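Local coordinates for protein dermonecrotic toxin (Pasteurella multocida, PDB 2EBF) that acts as a dermonecrotic, mitogenic toxin that provokes bone resorption, its C-terminal region pairing a membrane-localisation domain with a thiol protease-like catalytic triad, at residues E97-I102 with Q124-L129; I46-V51 with D89-L94; F678-S683 with T694-L699. All blocks are in the same frame, centred on the assembly; numbering follows the deposited sequence.

Interaction 1 (E97-I102 with Q124-L129); sequences ELMELI and QLEKAL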
loop_
_atom_site.group_PDB
_atom_site.type_symbol
_atom_site.label_atom_id
_atom_site.label_comp_id
_atom_site.label_asym_id
_atom_site.label_seq_id
_atom_site.Cartn_x
_atom_site.Cartn_y
_atom_site.Cartn_z
ATOM N N GLU A 97 -8.030 11.549 15.110
ATOM C CA GLU A 97 -9.484 11.547 15.269
ATOM C C GLU A 97 -9.962 12.725 16.123
ATOM O O GLU A 97 -10.947 13.396 15.764
ATOM C CB GLU A 97 -9.970 10.213 15.860
ATOM C CG GLU A 97 -9.818 9.012 14.905
ATOM C CD GLU A 97 -10.147 7.666 15.558
ATOM O OE1 GLU A 97 -10.517 7.642 16.738
ATOM O OE2 GLU A 97 -10.033 6.623 14.885
ATOM N N LEU A 98 -9.260 12.995 17.224
ATOM C CA LEU A 98 -9.597 14.132 18.089
ATOM C C LEU A 98 -9.447 15.452 17.350
ATOM O O LEU A 98 -10.273 16.358 17.510
ATOM C CB LEU A 98 -8.706 14.171 19.332
ATOM C CG LEU A 98 -9.339 14.614 20.669
ATOM C CD1 LEU A 98 -8.311 15.083 21.688
ATOM C CD2 LEU A 98 -10.535 15.585 20.573
ATOM N N MET A 99 -8.383 15.567 16.562
ATOM C CA MET A 99 -8.195 16.754 15.734
ATOM C C MET A 99 -9.433 16.975 14.857
ATOM O O MET A 99 -9.957 18.082 14.811
ATOM C CB MET A 99 -6.948 16.632 14.859
ATOM C CG MET A 99 -5.606 16.700 15.590
ATOM S SD MET A 99 -4.314 16.543 14.335
ATOM C CE MET A 99 -2.888 16.293 15.364
ATOM N N GLU A 100 -9.910 15.918 14.186
ATOM C CA GLU A 100 -11.120 16.047 13.359
ATOM C C GLU A 100 -12.346 16.495 14.173
ATOM O O GLU A 100 -13.073 17.395 13.743
ATOM C CB GLU A 100 -11.438 14.794 12.526
ATOM C CG GLU A 100 -12.732 14.987 11.684
ATOM C CD GLU A 100 -13.089 13.821 10.770
ATOM O OE1 GLU A 100 -12.226 12.974 10.457
ATOM O OE2 GLU A 100 -14.266 13.764 10.348
ATOM N N LEU A 101 -12.561 15.889 15.346
ATOM C CA LEU A 101 -13.670 16.300 16.216
ATOM C C LEU A 101 -13.643 17.797 16.515
ATOM O O LEU A 101 -14.684 18.455 16.500
ATOM C CB LEU A 101 -13.672 15.510 17.533
ATOM C CG LEU A 101 -13.851 13.991 17.450
ATOM C CD1 LEU A 101 -14.047 13.416 18.837
ATOM C CD2 LEU A 101 -15.025 13.640 16.555
ATOM N N ILE A 102 -12.461 18.307 16.780
ATOM C CA ILE A 102 -12.277 19.701 17.025
ATOM C C ILE A 102 -12.524 20.556 15.787
ATOM O O ILE A 102 -13.195 21.527 15.863
ATOM C CB ILE A 102 -10.922 19.980 17.651
ATOM C CG1 ILE A 102 -10.832 19.286 19.003
ATOM C CG2 ILE A 102 -10.677 21.403 17.780
ATOM C CD1 ILE A 102 -9.491 19.282 19.559
ATOM N N GLN A 124 -1.706 21.314 20.590
ATOM C CA GLN A 124 -0.935 20.340 21.387
ATOM C C GLN A 124 -0.795 19.004 20.682
ATOM O O GLN A 124 0.276 18.378 20.720
ATOM C CB GLN A 124 -1.562 20.105 22.766
ATOM C CG GLN A 124 -1.489 21.305 23.699
ATOM C CD GLN A 124 -2.313 21.137 24.961
ATOM O OE1 GLN A 124 -2.309 22.023 25.827
ATOM N NE2 GLN A 124 -3.020 20.014 25.085
ATOM N N LEU A 125 -1.891 18.548 20.087
ATOM C CA LEU A 125 -1.903 17.270 19.383
ATOM C C LEU A 125 -1.016 17.367 18.154
ATOM O O LEU A 125 -0.266 16.448 17.854
ATOM C CB LEU A 125 -3.328 16.885 18.971
ATOM C CG LEU A 125 -4.337 16.658 20.118
ATOM C CD1 LEU A 125 -5.757 16.752 19.564
ATOM C CD2 LEU A 125 -4.094 15.314 20.781
ATOM N N GLU A 126 -1.108 18.480 17.442
ATOM C CA GLU A 126 -0.243 18.682 16.263
ATOM C C GLU A 126 1.238 18.617 16.630
ATOM O O GLU A 126 2.034 17.962 15.943
ATOM C CB GLU A 126 -0.563 19.998 15.580
ATOM C CG GLU A 126 -1.898 20.061 14.893
ATOM C CD GLU A 126 -2.194 21.466 14.394
ATOM O OE1 GLU A 126 -1.326 22.349 14.570
ATOM O OE2 GLU A 126 -3.280 21.699 13.833
ATOM N N LYS A 127 1.599 19.270 17.729
ATOM C CA LYS A 127 2.976 19.299 18.193
ATOM C C LYS A 127 3.450 17.950 18.744
ATOM O O LYS A 127 4.635 17.645 18.663
ATOM C CB LYS A 127 3.186 20.405 19.238
ATOM C CG LYS A 127 2.977 21.817 18.692
ATOM C CD LYS A 127 3.699 22.875 19.531
ATOM C CE LYS A 127 3.003 23.146 20.847
ATOM N NZ LYS A 127 3.747 24.167 21.664
ATOM N N ALA A 128 2.538 17.151 19.303
ATOM C CA ALA A 128 2.888 15.832 19.811
ATOM C C ALA A 128 3.170 14.830 18.689
ATOM O O ALA A 128 3.924 13.863 18.884
ATOM C CB ALA A 128 1.778 15.298 20.733
ATOM N N LEU A 129 2.541 15.046 17.536
ATOM C CA LEU A 129 2.646 14.138 16.388
ATOM C C LEU A 129 3.708 14.533 15.369
ATOM O O LEU A 129 4.406 13.672 14.826
ATOM C CB LEU A 129 1.310 14.098 15.671
ATOM C CG LEU A 129 0.336 12.942 15.924
ATOM C CD1 LEU A 129 0.711 12.080 17.119
ATOM C CD2 LEU A 129 -1.040 13.504 16.024
#
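Met99 and Leu125 carry this contact, each giving more surface to it than any other residue of the two segments, and their CA atoms also make the closest backbone approach, 7.3 Å. Met99 leaves its helix with CG opposite the carbonyl carbon (chi1 -70°) and then runs fully extended, so its methyl CE is pushed straight across onto the facing helix. Met99 and Leu125 pass alongside one another, heading opposite ways: Met99 CE lies 3.7 Å from Leu125 CB, while Met99 CG passes 4.0 Å from Leu125 CD1. CE also settles against the helix backbone, 3.5 Å from Glu126 N, with the CG methylene of Glu126 alongside. From the next turn Leu129 comes to meet it tip to tip, Leu129 CD2 to Met99 CE being 3.4 Å, tighter than an ordinary methyl contact. The helices concerned, 88-108 and 115-129, follow one another in the chain and run antiparallel, their short segments at 154° and 10.5 Å apart at closest approach, which makes them a helical hairpin. Both fall in the membrane localization domain, and the hairpin is consistent with the helical bundle known for it. Leu98 fills in beside Met99, crossing Leu125 at about a right angle so that Leu98 CD1 reaches Leu125 CD1 at 3.7 Å. Its side chain also touches Ile75 and Ile82 of helix 70-84, carrying the apolar layer on to a third helix. The Glu126 carboxylate makes a weak, long ion pair with Lys138, a residue of a glucose-containing glycan pocket, while the buried carboxylate of Glu100, on the same helix as Met99, is satisfied by Arg312 and Gly148 N.

Interaction 2 (I46-V51 with D89-L94); sequences IGLEGV and DERQGL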
loop_
_atom_site.group_PDB
_atom_site.type_symbol
_atom_site.label_atom_id
_atom_site.label_comp_id
_atom_site.label_asym_id
_atom_site.label_seq_id
_atom_site.Cartn_x
_atom_site.Cartn_y
_atom_site.Cartn_z
ATOM N N ILE A 46 5.610 9.412 20.478
ATOM C CA ILE A 46 4.239 9.973 20.591
ATOM C C ILE A 46 3.909 10.287 22.057
ATOM O O ILE A 46 2.882 9.858 22.609
ATOM C CB ILE A 46 3.164 9.063 19.912
ATOM C CG1 ILE A 46 3.567 8.723 18.472
ATOM C CG2 ILE A 46 1.810 9.744 19.858
ATOM C CD1 ILE A 46 4.054 7.341 18.337
ATOM N N GLY A 47 4.825 11.014 22.692
ATOM C CA GLY A 47 4.717 11.340 24.107
ATOM C C GLY A 47 3.571 12.297 24.358
ATOM O O GLY A 47 3.304 13.186 23.534
ATOM N N LEU A 48 2.891 12.111 25.493
ATOM C CA LEU A 48 1.723 12.930 25.842
ATOM C C LEU A 48 1.973 13.973 26.932
ATOM O O LEU A 48 1.028 14.528 27.478
ATOM C CB LEU A 48 0.549 12.035 26.230
ATOM C CG LEU A 48 0.029 11.117 25.115
ATOM C CD1 LEU A 48 -1.012 10.181 25.657
ATOM C CD2 LEU A 48 -0.519 11.943 23.933
ATOM N N GLU A 49 3.243 14.261 27.221
ATOM C CA GLU A 49 3.594 15.229 28.273
ATOM C C GLU A 49 3.085 16.642 28.007
ATOM O O GLU A 49 2.897 17.422 28.942
ATOM C CB GLU A 49 5.104 15.263 28.528
ATOM C CG GLU A 49 5.671 13.965 29.074
ATOM C CD GLU A 49 6.255 13.062 27.993
ATOM O OE1 GLU A 49 7.248 12.361 28.298
ATOM O OE2 GLU A 49 5.742 13.049 26.850
ATOM N N GLY A 50 2.873 16.973 26.735
ATOM C CA GLY A 50 2.406 18.303 26.373
ATOM C C GLY A 50 0.954 18.382 25.940
ATOM O O GLY A 50 0.530 19.383 25.358
ATOM N N VAL A 51 0.191 17.328 26.216
ATOM C CA VAL A 51 -1.207 17.273 25.833
ATOM C C VAL A 51 -2.035 17.212 27.112
ATOM O O VAL A 51 -1.807 16.347 27.953
ATOM C CB VAL A 51 -1.507 16.025 24.953
ATOM C CG1 VAL A 51 -2.986 15.947 24.597
ATOM C CG2 VAL A 51 -0.658 16.020 23.696
ATOM N N ASP A 89 0.718 3.306 17.697
ATOM C CA ASP A 89 0.029 3.483 16.410
ATOM C C ASP A 89 -1.448 3.817 16.607
ATOM O O ASP A 89 -2.023 4.631 15.865
ATOM C CB ASP A 89 0.175 2.239 15.522
ATOM C CG ASP A 89 -0.326 2.482 14.110
ATOM O OD1 ASP A 89 0.415 3.083 13.295
ATOM O OD2 ASP A 89 -1.465 2.082 13.820
ATOM N N GLU A 90 -2.073 3.178 17.597
ATOM C CA GLU A 90 -3.442 3.498 17.944
ATOM C C GLU A 90 -3.542 4.879 18.584
ATOM O O GLU A 90 -4.451 5.653 18.264
ATOM C CB GLU A 90 -4.028 2.421 18.871
ATOM C CG GLU A 90 -4.291 1.126 18.136
ATOM C CD GLU A 90 -4.833 0.035 19.033
ATOM O OE1 GLU A 90 -5.209 0.332 20.192
ATOM O OE2 GLU A 90 -4.878 -1.124 18.573
ATOM N N ARG A 91 -2.608 5.180 19.490
ATOM C CA ARG A 91 -2.525 6.497 20.124
ATOM C C ARG A 91 -2.503 7.628 19.085
ATOM O O ARG A 91 -3.300 8.573 19.173
ATOM C CB ARG A 91 -1.292 6.610 21.032
ATOM C CG ARG A 91 -1.289 7.879 21.871
ATOM C CD ARG A 91 -0.011 8.036 22.669
ATOM N NE ARG A 91 0.063 7.075 23.769
ATOM C CZ ARG A 91 1.123 6.942 24.563
ATOM N NH1 ARG A 91 2.195 7.708 24.383
ATOM N NH2 ARG A 91 1.119 6.034 25.525
ATOM N N GLN A 92 -1.608 7.546 18.104
ATOM C CA GLN A 92 -1.554 8.622 17.095
ATOM C C GLN A 92 -2.826 8.633 16.244
ATOM O O GLN A 92 -3.284 9.695 15.838
ATOM C CB GLN A 92 -0.266 8.612 16.258
ATOM C CG GLN A 92 -0.024 7.412 15.322
ATOM C CD GLN A 92 -0.379 7.671 13.853
ATOM O OE1 GLN A 92 0.143 7.004 12.948
ATOM N NE2 GLN A 92 -1.287 8.598 13.612
ATOM N N GLY A 93 -3.402 7.456 16.001
ATOM C CA GLY A 93 -4.689 7.356 15.283
ATOM C C GLY A 93 -5.798 8.100 15.997
ATOM O O GLY A 93 -6.530 8.863 15.380
ATOM N N LEU A 94 -5.929 7.853 17.299
ATOM C CA LEU A 94 -6.894 8.555 18.147
ATOM C C LEU A 94 -6.667 10.066 18.202
ATOM O O LEU A 94 -7.626 10.850 18.222
ATOM C CB LEU A 94 -6.857 7.978 19.562
ATOM C CG LEU A 94 -7.409 6.557 19.699
ATOM C CD1 LEU A 94 -6.938 5.931 21.011
ATOM C CD2 LEU A 94 -8.940 6.526 19.589
#
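Arg91 sends its CG out opposite the backbone N (chi1 -171°), runs straight on to CD, and then bends at chi3 (-71°), a turn that brings the guanidinium beside the main chain of Ile46. There NH1 donates to Ile46 O at 2.9 Å with an N-H...O angle of 157°. The oxygen lies in the guanidinium plane, so the arginine presents its N-H squarely, but from the carbonyl's side the donor stands well above the C=O plane and does not sit on a lone pair. The aliphatic stem of Arg91 is used as well. Ile46 points its CG2 branch at it, passing in the opposite direction, with Ile46 CG2 3.8 Å from Arg91 CD. Leu48 comes over one face of the guanidinium, off-centre and nearer NE than CZ, with Leu48 CD1 3.8 Å from Arg91 NE. The 46-51 loop turns back through a type I turn, Leu48 to Val51, just ahead of helix 54-60, while helix 88-108 supplies the arginine. Ile46 also rests on Leu129 and Leu48 on Ile82, so this loop is laid over helices 115-129 and 70-84 of the membrane-localisation region. NH2 donates in turn to Ser85 O in the link between helices 70-84 and 88-108. With Glu49 OE2 too distant from NH1 to pair with it and bonded instead to Thr743, NH1 and NH2 are each met by a backbone oxygen, implying that Arg91 ties two connecting loops to one helix through hydrogen bonds and apolar cover and without a direct salt bridge to the 46-51 loop.

Interaction 3 (F678-S683 with T694-L699); sequences FAVDAS and TTILIL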
loop_
_atom_site.group_PDB
_atom_site.type_symbol
_atom_site.label_atom_id
_atom_site.label_comp_id
_atom_site.label_asym_id
_atom_site.label_seq_id
_atom_site.Cartn_x
_atom_site.Cartn_y
_atom_site.Cartn_z
ATOM N N PHE A 678 33.810 -9.363 6.581
ATOM C CA PHE A 678 34.049 -9.837 7.939
ATOM C C PHE A 678 34.927 -8.834 8.661
ATOM O O PHE A 678 36.073 -8.624 8.264
ATOM C CB PHE A 678 34.749 -11.187 7.891
ATOM C CG PHE A 678 33.875 -12.300 7.395
ATOM C CD1 PHE A 678 33.153 -13.073 8.292
ATOM C CD2 PHE A 678 33.760 -12.556 6.031
ATOM C CE1 PHE A 678 32.337 -14.101 7.846
ATOM C CE2 PHE A 678 32.937 -13.585 5.570
ATOM C CZ PHE A 678 32.227 -14.354 6.485
ATOM N N ALA A 679 34.387 -8.201 9.703
ATOM C CA ALA A 679 35.158 -7.253 10.504
ATOM C C ALA A 679 36.401 -7.926 11.088
ATOM O O ALA A 679 36.335 -9.071 11.535
ATOM C CB ALA A 679 34.304 -6.702 11.621
ATOM N N VAL A 680 37.526 -7.213 11.059
ATOM C CA VAL A 680 38.744 -7.625 11.763
ATOM C C VAL A 680 39.086 -6.474 12.704
ATOM O O VAL A 680 39.741 -5.498 12.327
ATOM C CB VAL A 680 39.912 -7.979 10.799
ATOM C CG1 VAL A 680 41.198 -8.301 11.580
ATOM C CG2 VAL A 680 39.533 -9.168 9.929
ATOM N N ASP A 681 38.610 -6.588 13.934
ATOM C CA ASP A 681 38.594 -5.453 14.841
ATOM C C ASP A 681 39.581 -5.700 15.984
ATOM O O ASP A 681 39.267 -6.395 16.960
ATOM C CB ASP A 681 37.163 -5.233 15.327
ATOM C CG ASP A 681 37.032 -4.121 16.350
ATOM O OD1 ASP A 681 38.024 -3.451 16.691
ATOM O OD2 ASP A 681 35.903 -3.928 16.824
ATOM N N ALA A 682 40.770 -5.120 15.838
ATOM C CA ALA A 682 41.864 -5.284 16.783
ATOM C C ALA A 682 41.826 -4.266 17.932
ATOM O O ALA A 682 42.742 -4.216 18.764
ATOM C CB ALA A 682 43.200 -5.214 16.048
ATOM N N SER A 683 40.752 -3.496 18.016
ATOM C CA SER A 683 40.632 -2.522 19.101
ATOM C C SER A 683 39.322 -2.591 19.881
ATOM O O SER A 683 38.984 -1.657 20.597
ATOM C CB SER A 683 40.886 -1.110 18.566
ATOM O OG SER A 683 39.837 -0.712 17.713
ATOM N N THR A 694 39.055 -12.820 23.322
ATOM C CA THR A 694 40.057 -12.663 22.267
ATOM C C THR A 694 40.382 -11.172 22.049
ATOM O O THR A 694 39.524 -10.320 22.263
ATOM C CB THR A 694 39.544 -13.306 20.946
ATOM O OG1 THR A 694 40.591 -13.336 19.976
ATOM C CG2 THR A 694 38.345 -12.536 20.360
ATOM N N THR A 695 41.613 -10.870 21.637
ATOM C CA THR A 695 42.040 -9.488 21.375
ATOM C C THR A 695 41.568 -8.952 20.022
ATOM O O THR A 695 41.437 -7.747 19.847
ATOM C CB THR A 695 43.573 -9.344 21.415
ATOM O OG1 THR A 695 44.159 -10.347 20.582
ATOM C CG2 THR A 695 44.096 -9.497 22.844
ATOM N N ILE A 696 41.340 -9.843 19.064
ATOM C CA ILE A 696 40.917 -9.427 17.725
ATOM C C ILE A 696 39.536 -9.998 17.448
ATOM O O ILE A 696 39.358 -11.226 17.399
ATOM C CB ILE A 696 41.913 -9.889 16.615
ATOM C CG1 ILE A 696 43.332 -9.368 16.894
ATOM C CG2 ILE A 696 41.426 -9.460 15.219
ATOM C CD1 ILE A 696 44.410 -10.112 16.109
ATOM N N LEU A 697 38.566 -9.103 17.291
ATOM C CA LEU A 697 37.179 -9.486 17.037
ATOM C C LEU A 697 36.892 -9.656 15.549
ATOM O O LEU A 697 37.034 -8.713 14.762
ATOM C CB LEU A 697 36.223 -8.442 17.638
ATOM C CG LEU A 697 34.717 -8.660 17.430
ATOM C CD1 LEU A 697 34.252 -10.022 17.957
ATOM C CD2 LEU A 697 33.923 -7.544 18.108
ATOM N N ILE A 698 36.486 -10.864 15.164
ATOM C CA ILE A 698 36.130 -11.149 13.771
ATOM C C ILE A 698 34.700 -11.663 13.685
ATOM O O ILE A 698 34.377 -12.736 14.223
ATOM C CB ILE A 698 37.122 -12.150 13.109
ATOM C CG1 ILE A 698 38.550 -11.582 13.178
ATOM C CG2 ILE A 698 36.691 -12.475 11.661
ATOM C CD1 ILE A 698 39.636 -12.550 12.728
ATOM N N LEU A 699 33.849 -10.881 13.025
ATOM C CA LEU A 699 32.454 -11.251 12.786
ATOM C C LEU A 699 31.981 -10.686 11.462
ATOM O O LEU A 699 32.545 -9.695 10.975
ATOM C CB LEU A 699 31.536 -10.710 13.896
ATOM C CG LEU A 699 31.495 -11.326 15.288
ATOM C CD1 LEU A 699 30.818 -10.348 16.258
ATOM C CD2 LEU A 699 30.793 -12.698 15.290
#
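Residues 678-681 and 697-699 run antiparallel, their axes 4.7 Å apart and 175° from one another, and Asp681 with Leu697 forms the firm hydrogen-bonded pair: Asp681 N to Leu697 O and Leu697 N to Asp681 O are both 2.8 Å. Ala679 N also donates to Leu699 O (2.7 Å), while the return bond from Leu699 N is weak. Side chains sort onto two faces. On one, Val680 splits its branches between two isoleucines pointing the same way: Val680 CG1 meets Ile696 CG2 at 3.8 Å, and Val680 CG2 lies 4.2 Å from Ile698 CG1. Next to them Ala682 CB touches Ile696 CG1. Asp681 and Leu697 project from the other face, their CB atoms 4.1 Å apart, and Leu697 packs on Trp704 of helix 701-711. The Asp681 carboxylate swings out opposite its backbone N (chi1 177°). Its OD1 takes the Ser683 N-H at 3.0 Å, closing an Asx turn, and OD2 accepts from both His666 NE2 and Trp704 NE1, so three N-H groups hold the carboxylate. Strand 697-700 edges the antiparallel sheet of the C3 domain. Ser683 touches both His666 and Cys626, a residue of the phosphonate pocket, here disulfide-bonded to Cys620. The Asp681-His666 pair, with Cys626 as the probable thiol, is consistent with the thiol protease-like catalytic triad of this toxin.

Interactions 1 and 2 are neighbours, their centres 9 Å apart, and share helix 88-108: one lies buried between two helices, the other, only partly buried, laps a loop over the same group. They meet where Leu129 CD1 packs against Ile46 CG2 and Gln92 CB. Interaction 3, buried like interaction 1, belongs to the C3 domain, its centre about 50 Å from that of interaction 1 and about 43 Å from that of interaction 2, with no touch. Chemistry follows place. Apolar tips do the work between helices, a charged side chain grips a loop carbonyl in 46-51, and backbone pairing joins the strands, which carry the aspartate that probably belongs to the protease-like triad.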